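Local coordinates for extracellular ligand-binding receptor (Desulfitobacterium hafniense, PDB 4Q6B), which binds leucine between its two lobes and probably delivers amino acids of this kind to an ABC transporter, at residues A[61-66]-A[87-92]. Sequence-based numbering, arbitrary orientation.
Sequences KGLAIA and SIPAAS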
loop_
_atom_site.group_PDB
_atom_site.type_symbol
_atom_site.label_atom_id
_atom_site.label_comp_id
_atom_site.label_asym_id
_atom_site.label_seq_id
_atom_site.Cartn_x
_atom_site.Cartn_y
_atom_site.Cartn_z
ATOM N N LYS A 61 7.446 -15.004 -12.876
ATOM C CA LYS A 61 8.548 -15.018 -11.916
ATOM C C LYS A 61 8.046 -15.025 -10.466
ATOM O O LYS A 61 8.615 -15.706 -9.586
ATOM C CB LYS A 61 9.480 -13.810 -12.118
ATOM C CG LYS A 61 10.717 -13.902 -11.223
ATOM C CD LYS A 61 11.965 -13.290 -11.821
ATOM C CE LYS A 61 13.204 -13.747 -11.048
ATOM N NZ LYS A 61 14.274 -12.684 -11.151
ATOM N N GLY A 62 7.012 -14.237 -10.182
ATOM C CA GLY A 62 6.391 -14.237 -8.861
ATOM C C GLY A 62 5.885 -15.582 -8.345
ATOM O O GLY A 62 6.108 -15.934 -7.176
ATOM N N LEU A 63 5.190 -16.317 -9.196
ATOM C CA LEU A 63 4.708 -17.661 -8.830
ATOM C C LEU A 63 5.877 -18.628 -8.600
ATOM O O LEU A 63 5.820 -19.485 -7.719
ATOM C CB LEU A 63 3.757 -18.227 -9.897
ATOM C CG LEU A 63 2.491 -17.347 -10.073
ATOM C CD1 LEU A 63 1.587 -17.926 -11.117
ATOM C CD2 LEU A 63 1.695 -17.209 -8.750
ATOM N N ALA A 64 6.929 -18.519 -9.408
ATOM C CA ALA A 64 8.117 -19.379 -9.243
ATOM C C ALA A 64 8.817 -19.107 -7.912
ATOM O O ALA A 64 9.267 -20.044 -7.227
ATOM C CB ALA A 64 9.078 -19.163 -10.402
ATOM N N ILE A 65 8.934 -17.832 -7.557
ATOM C CA ILE A 65 9.515 -17.422 -6.283
ATOM C C ILE A 65 8.658 -17.948 -5.144
ATOM O O ILE A 65 9.195 -18.486 -4.123
ATOM C CB ILE A 65 9.647 -15.876 -6.239
ATOM C CG1 ILE A 65 10.817 -15.446 -7.153
ATOM C CG2 ILE A 65 9.833 -15.327 -4.803
ATOM C CD1 ILE A 65 10.910 -13.933 -7.420
ATOM N N ALA A 66 7.330 -17.850 -5.306
ATOM C CA ALA A 66 6.436 -18.255 -4.200
ATOM C C ALA A 66 6.628 -19.748 -3.906
ATOM O O ALA A 66 6.757 -20.152 -2.721
ATOM C CB ALA A 66 4.924 -17.943 -4.548
ATOM N N SER A 87 0.423 -10.783 -5.911
ATOM C CA SER A 87 0.151 -11.285 -4.560
ATOM C C SER A 87 -1.090 -12.185 -4.493
ATOM O O SER A 87 -1.101 -13.186 -3.756
ATOM C CB SER A 87 -0.027 -10.115 -3.574
ATOM O OG SER A 87 1.192 -9.447 -3.346
ATOM N N ILE A 88 -2.155 -11.828 -5.199
ATOM C CA ILE A 88 -3.376 -12.629 -5.100
ATOM C C ILE A 88 -3.162 -14.106 -5.535
ATOM O O ILE A 88 -3.436 -15.033 -4.760
ATOM C CB ILE A 88 -4.539 -11.935 -5.852
ATOM C CG1 ILE A 88 -4.891 -10.617 -5.123
ATOM C CG2 ILE A 88 -5.739 -12.860 -6.013
ATOM C CD1 ILE A 88 -5.807 -9.746 -6.020
ATOM N N PRO A 89 -2.618 -14.339 -6.732
ATOM C CA PRO A 89 -2.392 -15.776 -7.015
ATOM C C PRO A 89 -1.232 -16.386 -6.213
ATOM O O PRO A 89 -1.319 -17.579 -5.833
ATOM C CB PRO A 89 -2.085 -15.809 -8.518
ATOM C CG PRO A 89 -1.732 -14.431 -8.881
ATOM C CD PRO A 89 -2.426 -13.483 -7.922
ATOM N N ALA A 90 -0.172 -15.614 -5.950
ATOM C CA ALA A 90 0.943 -16.178 -5.170
ATOM C C ALA A 90 0.474 -16.584 -3.761
ATOM O O ALA A 90 0.918 -17.588 -3.233
ATOM C CB ALA A 90 2.110 -15.180 -5.038
ATOM N N ALA A 91 -0.434 -15.799 -3.180
ATOM C CA ALA A 91 -1.023 -16.130 -1.873
ATOM C C ALA A 91 -1.657 -17.514 -1.845
ATOM O O ALA A 91 -1.728 -18.131 -0.746
ATOM C CB ALA A 91 -2.105 -15.095 -1.515
ATOM N N SER A 92 -2.116 -18.038 -2.989
ATOM C CA SER A 92 -2.719 -19.382 -2.974
ATOM C C SER A 92 -1.639 -20.419 -2.650
ATOM O O SER A 92 -1.888 -21.386 -1.932
ATOM C CB SER A 92 -3.384 -19.701 -4.321
ATOM O OG SER A 92 -3.926 -21.051 -4.287
#
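Leu63 reaches across to the Pro89–Ala90 step of the neighbouring helix, a worked example of one branched side chain filling the groove between two helices whose facing positions are otherwise small. Leu63 CB is still 6.0 Å from Ala90 CB. With chi1 at -61° CG swings to the amide side, opposite the carbonyl, and at this fork the two methyls part company: Leu63 CD1 stays 5.0 Å from Pro89 CB, while CD2 makes the contact. Leu63 CD2 lies 3.7 Å from Ala90 N, resting on the peptide link that follows the proline. The same CD2 of Leu63 also meets Pro89 CB at 4.0 Å and, more loosely, Ala90 CB at 4.3 Å. One turn further on, the methyl of Ala66 points across and meets the flank of Ala90's, CB to CB 4.0 Å; Ala66 also touches Ile93 and Tyr94. The axes of 61-66 and 87-92 come within 9.2 Å and run 27° apart, with only van der Waals contacts between the two segments. Ser87 and Ala91 turn away, against strand 101-103. Helices 59-70 and 84-97 belong to two successive beta-alpha-beta units sharing strand 75-79, and their side-by-side packing against the parallel sheet is characteristic of the Rossmann-like lobe of type I periplasmic binding proteins.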